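Local coordinates for protein dTDP-4-dehydrorhamnose reductase (Bacillus anthracis, PDB 3SC6) that catalyses the NADPH-dependent reduction of dTDP-4-dehydrorhamnose to dTDP-L-rhamnose, the last step of a bacterial rhamnose-biosynthetic pathway, at residues A[166-171]-A[176-181]; A[222-227]-A[235-240]; A[18-23]-A[193-198]; A[71-76]-A[247-252]. One frame throughout, in Å; residues are numbered along the deposited sequence.

Interaction 1 (A[166-171]-A[176-181])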
loop_
_atom_site.group_PDB
_atom_site.type_symbol
_atom_site.label_atom_id
_atom_site.label_comp_id
_atom_site.label_asym_id
_atom_site.label_seq_id
_atom_site.Cartn_x
_atom_site.Cartn_y
_atom_site.Cartn_z
ATOM N N LYS A 166 11.001 -9.128 7.900
ATOM C CA LYS A 166 11.702 -9.026 9.186
ATOM C C LYS A 166 11.342 -10.195 10.106
ATOM O O LYS A 166 12.175 -10.652 10.881
ATOM C CB LYS A 166 11.377 -7.713 9.908
ATOM C CG LYS A 166 11.816 -6.428 9.212
ATOM C CD LYS A 166 11.392 -5.218 10.057
ATOM C CE LYS A 166 11.784 -3.892 9.435
ATOM N NZ LYS A 166 13.248 -3.764 9.272
ATOM N N THR A 167 10.097 -10.662 10.027
ATOM C CA THR A 167 9.641 -11.776 10.859
ATOM C C THR A 167 10.388 -13.074 10.538
ATOM O O THR A 167 10.804 -13.787 11.451
ATOM C CB THR A 167 8.113 -11.999 10.737
ATOM O OG1 THR A 167 7.420 -10.830 11.192
ATOM C CG2 THR A 167 7.669 -13.181 11.577
ATOM N N MET A 168 10.563 -13.379 9.253
ATOM C CA MET A 168 11.272 -14.600 8.859
ATOM C C MET A 168 12.721 -14.595 9.348
ATOM O O MET A 168 13.210 -15.603 9.851
ATOM C CB MET A 168 11.249 -14.795 7.338
ATOM C CG MET A 168 9.871 -14.977 6.695
ATOM S SD MET A 168 8.905 -16.417 7.231
ATOM C CE MET A 168 7.892 -15.742 8.543
ATOM N N ILE A 169 13.405 -13.465 9.201
ATOM C CA ILE A 169 14.801 -13.352 9.634
ATOM C C ILE A 169 14.919 -13.428 11.155
ATOM O O ILE A 169 15.922 -13.901 11.688
ATOM C CB ILE A 169 15.441 -12.035 9.150
ATOM C CG1 ILE A 169 15.416 -11.959 7.622
ATOM C CG2 ILE A 169 16.879 -11.926 9.644
ATOM C CD1 ILE A 169 16.026 -10.696 7.073
ATOM N N ARG A 170 13.885 -12.965 11.842
ATOM C CA ARG A 170 13.849 -12.967 13.298
ATOM C C ARG A 170 13.619 -14.384 13.806
ATOM O O ARG A 170 14.339 -14.867 14.681
ATOM C CB ARG A 170 12.718 -12.057 13.767
ATOM C CG ARG A 170 12.568 -11.884 15.274
ATOM C CD ARG A 170 11.388 -10.964 15.549
ATOM N NE ARG A 170 11.569 -9.673 14.882
ATOM C CZ ARG A 170 10.678 -8.682 14.889
ATOM N NH1 ARG A 170 9.521 -8.815 15.530
ATOM N NH2 ARG A 170 10.946 -7.552 14.244
ATOM N N LEU A 171 12.612 -15.045 13.243
ATOM C CA LEU A 171 12.268 -16.407 13.631
ATOM C C LEU A 171 13.224 -17.427 13.015
ATOM O O LEU A 171 13.584 -18.414 13.655
ATOM C CB LEU A 171 10.829 -16.724 13.210
ATOM C CG LEU A 171 9.746 -15.818 13.808
ATOM C CD1 LEU A 171 8.373 -16.185 13.262
ATOM C CD2 LEU A 171 9.748 -15.881 15.330
ATOM N N GLU A 176 14.625 -24.466 13.096
ATOM C CA GLU A 176 15.297 -25.456 12.289
ATOM C C GLU A 176 14.367 -25.664 11.088
ATOM O O GLU A 176 14.806 -26.024 9.997
ATOM C CB GLU A 176 15.503 -26.736 13.109
ATOM C CG GLU A 176 16.256 -27.850 12.400
ATOM C CD GLU A 176 16.484 -29.063 13.292
ATOM O OE1 GLU A 176 17.127 -30.025 12.833
ATOM O OE2 GLU A 176 16.040 -29.053 14.456
ATOM N N GLU A 177 13.073 -25.423 11.318
ATOM C CA GLU A 177 12.020 -25.540 10.306
ATOM C C GLU A 177 10.937 -24.526 10.647
ATOM O O GLU A 177 10.723 -24.218 11.819
ATOM C CB GLU A 177 11.389 -26.934 10.266
ATOM C CG GLU A 177 12.325 -28.068 9.900
ATOM C CD GLU A 177 11.609 -29.409 9.824
ATOM O OE1 GLU A 177 10.390 -29.459 10.102
ATOM O OE2 GLU A 177 12.269 -30.413 9.484
ATOM N N ILE A 178 10.251 -24.013 9.629
ATOM C CA ILE A 178 9.188 -23.031 9.847
ATOM C C ILE A 178 8.111 -23.166 8.767
ATOM O O ILE A 178 8.408 -23.163 7.576
ATOM C CB ILE A 178 9.759 -21.596 9.896
ATOM C CG1 ILE A 178 8.667 -20.589 10.264
ATOM C CG2 ILE A 178 10.434 -21.240 8.575
ATOM C CD1 ILE A 178 9.170 -19.164 10.373
ATOM N N SER A 179 6.859 -23.285 9.196
ATOM C CA SER A 179 5.741 -23.434 8.269
ATOM C C SER A 179 5.116 -22.103 7.845
ATOM O O SER A 179 4.788 -21.257 8.680
ATOM C CB SER A 179 4.682 -24.361 8.872
ATOM O OG SER A 179 4.202 -23.858 10.103
ATOM N N VAL A 180 4.947 -21.946 6.533
ATOM C CA VAL A 180 4.371 -20.744 5.933
ATOM C C VAL A 180 3.286 -21.100 4.916
ATOM O O VAL A 180 3.424 -22.067 4.168
ATOM C CB VAL A 180 5.452 -19.940 5.191
ATOM C CG1 VAL A 180 4.837 -18.745 4.479
ATOM C CG2 VAL A 180 6.551 -19.507 6.154
ATOM N N VAL A 181 2.217 -20.312 4.879
ATOM C CA VAL A 181 1.119 -20.554 3.944
ATOM C C VAL A 181 1.654 -20.648 2.508
ATOM O O VAL A 181 2.544 -19.885 2.124
ATOM C CB VAL A 181 0.051 -19.441 4.034
ATOM C CG1 VAL A 181 -1.038 -19.658 3.002
ATOM C CG2 VAL A 181 -0.544 -19.386 5.435
#
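Ile178 reaches across to Met168 and Leu171, closing an alpha/beta unit in the smaller layer of the RmlD fold, set apart from the large Rossmann sheet. Helix 164-172 runs into strand 177-181 through a short turn, and the chain comes back on itself at 155° between helix and strand, with the axes of the two segments 10.5 Å apart at closest approach. No hydrogen bond spans the gap; the contact is wholly apolar.

Ile178 carries most of it. With CG1 anti to the backbone N (chi1 -174°) and CD1 continuing the extended line, the long branch projects straight from the strand toward the helix, and its end methyl fits between two helix side chains one turn apart. On one side Ile178 CD1 meets the terminal methyl CE of Met168 at 4.1 Å. On the other, Leu171 CB is nearest, at 4.1 Å from Ile178 CD1, with the leucine's CD1 methyl close behind.

Met168 starts off to one side, but the bend at chi2 (-61°) brings SD toward the strand, and chi3 (94°) then sets CE beside Ile178; the side chain crosses those of Ile178 and Val180 obliquely. Phe228 of helix 220-231 also touches Met168, and Trp220 and Ala224 of that helix touch Val180, so the small core is shared by two helices. At its inner end SD of Met168 lies 4.0 Å from CG2 of Val180, the valine methyl that stands beside its own backbone N.

Interaction 2 (A[222-227]-A[235-240])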
loop_
_atom_site.group_PDB
_atom_site.type_symbol
_atom_site.label_atom_id
_atom_site.label_comp_id
_atom_site.label_asym_id
_atom_site.label_seq_id
_atom_site.Cartn_x
_atom_site.Cartn_y
_atom_site.Cartn_z
ATOM N N GLU A 222 7.048 -19.563 -1.271
ATOM C CA GLU A 222 8.175 -19.344 -2.192
ATOM C C GLU A 222 8.928 -18.080 -1.808
ATOM O O GLU A 222 10.151 -17.995 -1.953
ATOM C CB GLU A 222 7.691 -19.212 -3.635
ATOM C CG GLU A 222 7.014 -20.444 -4.191
ATOM C CD GLU A 222 6.514 -20.242 -5.612
ATOM O OE1 GLU A 222 6.614 -19.107 -6.135
ATOM O OE2 GLU A 222 6.006 -21.221 -6.203
ATOM N N PHE A 223 8.180 -17.094 -1.332
ATOM C CA PHE A 223 8.746 -15.826 -0.914
ATOM C C PHE A 223 9.611 -16.091 0.309
ATOM O O PHE A 223 10.743 -15.620 0.390
ATOM C CB PHE A 223 7.616 -14.820 -0.650
ATOM C CG PHE A 223 8.080 -13.459 -0.217
ATOM C CD1 PHE A 223 8.684 -12.607 -1.119
ATOM C CD2 PHE A 223 7.788 -12.981 1.043
ATOM C CE1 PHE A 223 9.084 -11.348 -0.743
ATOM C CE2 PHE A 223 8.173 -11.713 1.419
ATOM C CZ PHE A 223 8.821 -10.898 0.525
ATOM N N ALA A 224 9.087 -16.886 1.238
ATOM C CA ALA A 224 9.815 -17.227 2.450
ATOM C C ALA A 224 11.153 -17.867 2.085
ATOM O O ALA A 224 12.197 -17.428 2.562
ATOM C CB ALA A 224 8.994 -18.162 3.321
ATOM N N LYS A 225 11.122 -18.894 1.232
ATOM C CA LYS A 225 12.356 -19.571 0.817
ATOM C C LYS A 225 13.388 -18.608 0.276
ATOM O O LYS A 225 14.542 -18.613 0.705
ATOM C CB LYS A 225 12.115 -20.618 -0.278
ATOM C CG LYS A 225 11.290 -21.831 0.084
ATOM C CD LYS A 225 11.207 -22.751 -1.140
ATOM C CE LYS A 225 10.447 -24.031 -0.867
ATOM N NZ LYS A 225 11.086 -24.866 0.184
ATOM N N LYS A 226 12.971 -17.782 -0.675
ATOM C CA LYS A 226 13.883 -16.830 -1.279
ATOM C C LYS A 226 14.392 -15.753 -0.305
ATOM O O LYS A 226 15.434 -15.144 -0.551
ATOM C CB LYS A 226 13.308 -16.278 -2.586
ATOM C CG LYS A 226 14.240 -15.327 -3.314
ATOM C CD LYS A 226 13.762 -15.016 -4.725
ATOM C CE LYS A 226 13.758 -16.286 -5.598
ATOM N NZ LYS A 226 13.315 -16.022 -6.995
ATOM N N ILE A 227 13.677 -15.521 0.794
ATOM C CA ILE A 227 14.134 -14.535 1.768
ATOM C C ILE A 227 15.364 -15.134 2.443
ATOM O O ILE A 227 16.356 -14.441 2.674
ATOM C CB ILE A 227 13.069 -14.178 2.825
ATOM C CG1 ILE A 227 11.897 -13.448 2.168
ATOM C CG2 ILE A 227 13.657 -13.254 3.877
ATOM C CD1 ILE A 227 10.802 -13.046 3.134
ATOM N N VAL A 235 17.478 -22.928 6.614
ATOM C CA VAL A 235 16.256 -23.250 7.340
ATOM C C VAL A 235 15.225 -23.824 6.373
ATOM O O VAL A 235 15.144 -23.401 5.223
ATOM C CB VAL A 235 15.662 -21.999 8.012
ATOM C CG1 VAL A 235 14.345 -22.335 8.694
ATOM C CG2 VAL A 235 16.655 -21.405 9.006
ATOM N N ASN A 236 14.439 -24.787 6.842
ATOM C CA ASN A 236 13.416 -25.414 6.011
ATOM C C ASN A 236 12.085 -24.699 6.127
ATOM O O ASN A 236 11.789 -24.087 7.151
ATOM C CB ASN A 236 13.225 -26.872 6.415
ATOM C CG ASN A 236 14.489 -27.684 6.277
ATOM O OD1 ASN A 236 15.513 -27.184 5.810
ATOM N ND2 ASN A 236 14.425 -28.948 6.682
ATOM N N VAL A 237 11.281 -24.789 5.073
ATOM C CA VAL A 237 9.970 -24.157 5.051
ATOM C C VAL A 237 8.923 -25.209 4.693
ATOM O O VAL A 237 9.025 -25.867 3.657
ATOM C CB VAL A 237 9.917 -22.998 4.044
ATOM C CG1 VAL A 237 8.528 -22.386 4.022
ATOM C CG2 VAL A 237 10.958 -21.945 4.396
ATOM N N LEU A 238 7.921 -25.366 5.556
ATOM C CA LEU A 238 6.858 -26.344 5.335
ATOM C C LEU A 238 5.600 -25.672 4.788
ATOM O O LEU A 238 5.070 -24.758 5.408
ATOM C CB LEU A 238 6.533 -27.064 6.647
ATOM C CG LEU A 238 7.697 -27.816 7.311
ATOM C CD1 LEU A 238 7.265 -28.412 8.641
ATOM C CD2 LEU A 238 8.251 -28.897 6.392
ATOM N N PRO A 239 5.107 -26.138 3.626
ATOM C CA PRO A 239 3.912 -25.557 3.025
ATOM C C PRO A 239 2.630 -25.965 3.742
ATOM O O PRO A 239 2.359 -27.156 3.880
ATOM C CB PRO A 239 3.924 -26.134 1.610
ATOM C CG PRO A 239 4.601 -27.438 1.746
ATOM C CD PRO A 239 5.615 -27.280 2.843
ATOM N N VAL A 240 1.850 -24.982 4.186
ATOM C CA VAL A 240 0.594 -25.250 4.887
ATOM C C VAL A 240 -0.576 -24.536 4.211
ATOM O O VAL A 240 -0.385 -23.558 3.489
ATOM C CB VAL A 240 0.661 -24.828 6.369
ATOM C CG1 VAL A 240 1.717 -25.638 7.104
ATOM C CG2 VAL A 240 0.939 -23.338 6.492
#
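Val237 faces two successive residues of helix 220-231, Ala224 and Lys225, with its two methyls; CG1 is the nearer to Ala224, and CG2 also borders Lys225. The backbones come nearest at Lys225 and Val237, whose CA atoms are 6.7 Å apart, and no hydrogen bond joins the two segments.

The lysine can be followed outward. Lys225 CB leaves the helix at an angle to the strand and is still 5.0 Å from Val237 CG2. Lys225 CG, placed anti to the carbonyl carbon and beside the backbone N, comes closer, 4.3 Å from Val237 CG2, and is the part of the aliphatic chain that lies against the valine. CD then draws off again, and CE passes the strand without close contact. The bend at chi4 (-62°) turns the ammonium group back, bringing Lys225 NZ to 4.2 Å from the carbonyl O of Val237. That is too long for a hydrogen bond, although the carbonyl oxygen would still be a mildly favourable neighbour for the charge. The stem of this otherwise exposed residue thus borders the apolar contact while its tip stays at the surface.

Inside, CG1 of Val237 approaches CB of Ala224 at 4.3 Å, and the small alanine lets the helix lie close over the strand. Phe221 and Phe228, from the same helix, also touch Val237, and Ala224 rests on Val180 of strand 177-181 as well. The helix therefore covers both strands of a two-stranded parallel sheet, while Phe223 and Ile227 on another of its flanks pack against helices 164-172 and 273-283.

Interaction 3 (A[18-23]-A[193-198])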
loop_
_atom_site.group_PDB
_atom_site.type_symbol
_atom_site.label_atom_id
_atom_site.label_comp_id
_atom_site.label_asym_id
_atom_site.label_seq_id
_atom_site.Cartn_x
_atom_site.Cartn_y
_atom_site.Cartn_z
ATOM N N GLY A 18 4.620 6.222 4.905
ATOM C CA GLY A 18 4.898 7.564 5.397
ATOM C C GLY A 18 6.280 7.726 5.993
ATOM O O GLY A 18 6.969 8.707 5.724
ATOM N N LYS A 19 6.679 6.758 6.806
ATOM C CA LYS A 19 7.980 6.781 7.453
ATOM C C LYS A 19 9.121 6.735 6.432
ATOM O O LYS A 19 10.115 7.448 6.576
ATOM C CB LYS A 19 8.086 5.589 8.412
ATOM C CG LYS A 19 9.390 5.472 9.201
ATOM C CD LYS A 19 9.618 6.645 10.140
ATOM C CE LYS A 19 10.934 6.489 10.906
ATOM N NZ LYS A 19 10.977 5.245 11.725
ATOM N N GLN A 20 8.964 5.912 5.395
ATOM C CA GLN A 20 9.996 5.771 4.363
ATOM C C GLN A 20 9.817 6.708 3.161
ATOM O O GLN A 20 10.794 7.071 2.511
ATOM C CB GLN A 20 10.088 4.305 3.929
ATOM C CG GLN A 20 11.161 4.005 2.894
ATOM C CD GLN A 20 11.272 2.520 2.595
ATOM O OE1 GLN A 20 10.602 1.697 3.219
ATOM N NE2 GLN A 20 12.140 2.168 1.653
ATOM N N LEU A 21 8.580 7.091 2.865
ATOM C CA LEU A 21 8.298 7.993 1.748
ATOM C C LEU A 21 8.872 9.362 2.090
ATOM O O LEU A 21 9.467 10.035 1.250
ATOM C CB LEU A 21 6.792 8.099 1.511
ATOM C CG LEU A 21 6.337 9.030 0.386
ATOM C CD1 LEU A 21 6.960 8.633 -0.946
ATOM C CD2 LEU A 21 4.817 9.030 0.296
ATOM N N GLN A 22 8.676 9.755 3.342
ATOM C CA GLN A 22 9.156 11.020 3.874
ATOM C C GLN A 22 10.662 11.212 3.651
ATOM O O GLN A 22 11.133 12.336 3.494
ATOM C CB GLN A 22 8.861 11.049 5.374
ATOM C CG GLN A 22 9.379 12.255 6.130
ATOM C CD GLN A 22 9.065 12.166 7.616
ATOM O OE1 GLN A 22 8.331 11.275 8.054
ATOM N NE2 GLN A 22 9.615 13.091 8.397
ATOM N N GLU A 23 11.406 10.111 3.643
ATOM C CA GLU A 23 12.853 10.156 3.448
ATOM C C GLU A 23 13.288 10.057 1.993
ATOM O O GLU A 23 14.388 10.476 1.650
ATOM C CB GLU A 23 13.509 8.990 4.192
ATOM C CG GLU A 23 13.287 8.973 5.692
ATOM C CD GLU A 23 13.935 7.770 6.356
ATOM O OE1 GLU A 23 14.516 6.932 5.630
ATOM O OE2 GLU A 23 13.855 7.653 7.599
ATOM N N ASP A 193 10.391 0.819 -4.177
ATOM C CA ASP A 193 9.973 0.762 -5.586
ATOM C C ASP A 193 8.638 1.489 -5.784
ATOM O O ASP A 193 8.411 2.120 -6.821
ATOM C CB ASP A 193 9.872 -0.683 -6.101
ATOM C CG ASP A 193 11.216 -1.406 -6.122
ATOM O OD1 ASP A 193 12.252 -0.773 -5.833
ATOM O OD2 ASP A 193 11.235 -2.612 -6.457
ATOM N N LEU A 194 7.755 1.389 -4.793
ATOM C CA LEU A 194 6.460 2.045 -4.866
ATOM C C LEU A 194 6.663 3.559 -4.836
ATOM O O LEU A 194 6.112 4.288 -5.664
ATOM C CB LEU A 194 5.568 1.619 -3.696
ATOM C CG LEU A 194 4.183 2.271 -3.663
ATOM C CD1 LEU A 194 3.440 1.987 -4.958
ATOM C CD2 LEU A 194 3.382 1.790 -2.465
ATOM N N ASN A 195 7.459 4.026 -3.876
ATOM C CA ASN A 195 7.731 5.456 -3.742
ATOM C C ASN A 195 8.326 6.035 -5.013
ATOM O O ASN A 195 8.030 7.174 -5.369
ATOM C CB ASN A 195 8.634 5.734 -2.538
ATOM C CG ASN A 195 7.972 5.372 -1.214
ATOM O OD1 ASN A 195 6.753 5.178 -1.146
ATOM N ND2 ASN A 195 8.767 5.320 -0.147
ATOM N N VAL A 196 9.159 5.254 -5.698
ATOM C CA VAL A 196 9.767 5.723 -6.931
ATOM C C VAL A 196 8.675 6.007 -7.944
ATOM O O VAL A 196 8.733 7.000 -8.663
ATOM C CB VAL A 196 10.759 4.698 -7.530
ATOM C CG1 VAL A 196 11.241 5.154 -8.894
ATOM C CG2 VAL A 196 11.928 4.471 -6.592
ATOM N N MET A 197 7.660 5.147 -7.976
ATOM C CA MET A 197 6.557 5.315 -8.916
ATOM C C MET A 197 5.642 6.464 -8.482
ATOM O O MET A 197 5.192 7.246 -9.314
ATOM C CB MET A 197 5.764 4.015 -9.054
ATOM C CG MET A 197 4.718 4.052 -10.150
ATOM S SD MET A 197 5.482 4.369 -11.767
ATOM C CE MET A 197 6.607 2.979 -11.892
ATOM N N ILE A 198 5.362 6.559 -7.187
ATOM C CA ILE A 198 4.508 7.634 -6.672
ATOM C C ILE A 198 5.132 8.966 -7.056
ATOM O O ILE A 198 4.464 9.873 -7.550
ATOM C CB ILE A 198 4.376 7.581 -5.130
ATOM C CG1 ILE A 198 3.677 6.291 -4.696
ATOM C CG2 ILE A 198 3.576 8.763 -4.627
ATOM C CD1 ILE A 198 3.520 6.147 -3.200
#
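Leu21 and Asn195 mark the closest approach of helices 16-24 and 191-202, with their CA atoms 6.1 Å apart. Helix 16-24 is the first helix of the Rossmann fold, following strand 6-11 and the glycine-rich turn characteristic of dinucleotide-binding proteins; the side chain of Gln20 is about 9 Å from the bound NADP.

Asn195 points directly at the opposing helix. Its amide slips beneath Leu21, whose CD1 stands above the amide plane, 3.4 Å from Asn195 CG. An anti placement of Leu21 CG relative to the backbone N (chi1 179°) brings the branch across, and chi2 of 57° then sets CD1 over the group. Leu21 CA also stands above the amide, 3.3 Å from Asn195 ND2. That nitrogen finds its hydrogen bond one turn further on, at OE1 of Glu24.

Gln20 flanks the asparagine, with Gln20 CG 4.1 Å from Asn195 ND2 and the two amides nearly perpendicular at 86°. The Glu24 carboxylate holds both amides in this buried interface, since its OE2 accepts from Gln20 NE2. At the other end of the glutamine amide, Gln20 OE1 accepts a hydrogen bond from the backbone N of Lys159.

Interaction 4 (A[71-76]-A[247-252])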
loop_
_atom_site.group_PDB
_atom_site.type_symbol
_atom_site.label_atom_id
_atom_site.label_comp_id
_atom_site.label_asym_id
_atom_site.label_seq_id
_atom_site.Cartn_x
_atom_site.Cartn_y
_atom_site.Cartn_z
ATOM N N GLN A 71 -8.890 -7.823 12.241
ATOM C CA GLN A 71 -9.728 -7.143 13.221
ATOM C C GLN A 71 -10.790 -6.265 12.546
ATOM O O GLN A 71 -11.778 -5.880 13.174
ATOM C CB GLN A 71 -8.854 -6.342 14.192
ATOM C CG GLN A 71 -9.613 -5.668 15.327
ATOM C CD GLN A 71 -8.694 -4.935 16.287
ATOM O OE1 GLN A 71 -9.144 -4.384 17.292
ATOM N NE2 GLN A 71 -7.396 -4.936 15.988
ATOM N N ALA A 72 -10.586 -5.967 11.264
ATOM C CA ALA A 72 -11.523 -5.148 10.500
ATOM C C ALA A 72 -12.903 -5.804 10.479
ATOM O O ALA A 72 -13.922 -5.119 10.451
ATOM C CB ALA A 72 -11.014 -4.955 9.079
ATOM N N GLU A 73 -12.919 -7.135 10.487
ATOM C CA GLU A 73 -14.164 -7.908 10.472
ATOM C C GLU A 73 -14.970 -7.707 11.756
ATOM O O GLU A 73 -16.197 -7.775 11.746
ATOM C CB GLU A 73 -13.844 -9.400 10.306
ATOM C CG GLU A 73 -13.158 -9.776 8.993
ATOM C CD GLU A 73 -14.041 -9.555 7.776
ATOM O OE1 GLU A 73 -15.272 -9.425 7.945
ATOM O OE2 GLU A 73 -13.508 -9.566 6.645
ATOM N N LYS A 74 -14.271 -7.455 12.856
ATOM C CA LYS A 74 -14.915 -7.254 14.144
ATOM C C LYS A 74 -15.238 -5.785 14.432
ATOM O O LYS A 74 -16.126 -5.488 15.228
ATOM C CB LYS A 74 -14.047 -7.861 15.248
ATOM C CG LYS A 74 -13.842 -9.362 15.057
ATOM C CD LYS A 74 -13.014 -9.992 16.160
ATOM C CE LYS A 74 -12.869 -11.496 15.935
ATOM N NZ LYS A 74 -12.081 -12.164 17.009
ATOM N N GLU A 75 -14.518 -4.877 13.783
ATOM C CA GLU A 75 -14.738 -3.444 13.962
ATOM C C GLU A 75 -14.971 -2.814 12.598
ATOM O O GLU A 75 -14.080 -2.190 12.022
ATOM C CB GLU A 75 -13.556 -2.796 14.683
ATOM C CG GLU A 75 -13.355 -3.319 16.102
ATOM C CD GLU A 75 -12.179 -2.673 16.814
ATOM O OE1 GLU A 75 -12.026 -2.903 18.029
ATOM O OE2 GLU A 75 -11.418 -1.922 16.167
ATOM N N ARG A 76 -16.192 -2.973 12.096
ATOM C CA ARG A 76 -16.571 -2.444 10.788
ATOM C C ARG A 76 -16.725 -0.923 10.738
ATOM O O ARG A 76 -16.194 -0.287 9.831
ATOM C CB ARG A 76 -17.830 -3.151 10.277
ATOM C CG ARG A 76 -17.632 -4.659 10.122
ATOM C CD ARG A 76 -18.858 -5.368 9.560
ATOM N NE ARG A 76 -18.625 -6.808 9.418
ATOM C CZ ARG A 76 -19.503 -7.677 8.916
ATOM N NH1 ARG A 76 -20.690 -7.265 8.481
ATOM N NH2 ARG A 76 -19.187 -8.966 8.836
ATOM N N ALA A 247 -7.725 -18.221 9.691
ATOM C CA ALA A 247 -7.805 -16.799 9.383
ATOM C C ALA A 247 -9.192 -16.246 9.689
ATOM O O ALA A 247 -10.203 -16.881 9.391
ATOM C CB ALA A 247 -7.441 -16.550 7.927
ATOM N N ALA A 248 -9.233 -15.058 10.286
ATOM C CA ALA A 248 -10.496 -14.419 10.635
ATOM C C ALA A 248 -11.031 -13.584 9.476
ATOM O O ALA A 248 -12.185 -13.155 9.489
ATOM C CB ALA A 248 -10.329 -13.559 11.878
ATOM N N ALA A 249 -10.185 -13.357 8.477
ATOM C CA ALA A 249 -10.570 -12.576 7.314
ATOM C C ALA A 249 -10.260 -13.454 6.113
ATOM O O ALA A 249 -9.306 -14.233 6.139
ATOM C CB ALA A 249 -9.787 -11.285 7.252
ATOM N N ALA A 250 -11.053 -13.325 5.057
ATOM C CA ALA A 250 -10.854 -14.133 3.862
ATOM C C ALA A 250 -9.950 -13.530 2.786
ATOM O O ALA A 250 -10.377 -12.654 2.041
ATOM C CB ALA A 250 -12.209 -14.476 3.251
ATOM N N ARG A 251 -8.697 -13.985 2.718
ATOM C CA ARG A 251 -7.773 -13.492 1.695
ATOM C C ARG A 251 -8.048 -14.167 0.364
ATOM O O ARG A 251 -8.669 -15.229 0.315
ATOM C CB ARG A 251 -6.291 -13.716 2.043
ATOM C CG ARG A 251 -5.669 -12.810 3.082
ATOM C CD ARG A 251 -6.267 -12.855 4.438
ATOM N NE ARG A 251 -5.533 -11.924 5.290
ATOM C CZ ARG A 251 -5.781 -11.721 6.574
ATOM N NH1 ARG A 251 -6.752 -12.395 7.182
ATOM N NH2 ARG A 251 -5.049 -10.846 7.251
ATOM N N PRO A 252 -7.593 -13.543 -0.729
ATOM C CA PRO A 252 -7.797 -14.120 -2.039
ATOM C C PRO A 252 -6.730 -15.162 -2.309
ATOM O O PRO A 252 -5.670 -15.127 -1.688
ATOM C CB PRO A 252 -7.600 -12.927 -2.971
ATOM C CG PRO A 252 -6.656 -12.054 -2.260
ATOM C CD PRO A 252 -6.986 -12.201 -0.809
#
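Glu73 turns toward the loop 247-252 and meets it mainly with CG, its carboxylate making no polar bond to the loop. CG stands anti to the carbonyl carbon, beside the backbone N, and a bend at chi2 (-66°) folds the carboxylate round, so the side chain presents its flank to two consecutive alanines. Glu73 CG lies 3.6 Å from the carbonyl O of Ala248 and 4.1 Å from CB of Ala249. The Ala249 methyl points back at Glu73 and sits alongside the bent chain, near its carboxylate as well, with Glu73 OE2 at 4.1 Å from Ala249 CB.

No hydrogen bond crosses between the segments, so what pairing the carboxylate has comes from elsewhere: OE2 accepts a weak hydrogen bond from the backbone N of Ile129, at the start of helix 129-144. The Glu73 carbonyl O receives a further weak bond from Arg76 NE, 3.5 Å away, which ties the arginine back across the turn. Backbone bonds from Lys74 N and Glu75 N both end on Gln71 O and round off that turn.

The contact thus joins the short helix 69-72 and the turn after it to the loop that leads from helix 242-245 to helix 260-264. Ala249 is buried against Val69 and Asp70 of helix 69-72, with helix 129-144 beginning beside Glu73, and the Ala249 side chain is about 13 Å from the bound NADP.

Interactions 1 and 2 form one unit: their centres are 8 Å apart, and strands 177-181 and 236-240 pair in parallel through probable backbone hydrogen bonds at Ile178. Interaction 3 lies in the Rossmann core, 27 to 28 Å from both, centre to centre; interaction 4 is 23 to 25 Å from them and 27 Å from interaction 3, on the opposite side of the chain's centre. Segments of interactions 3 and 4 alternate in sequence. Interaction 1 falls between the segments of both, whereas interaction 2 comes after interaction 3 has closed but within the span of interaction 4. Interactions 3 and 4 thus tie early cofactor-domain segments to later ones, while 1 and 2 build a local layer.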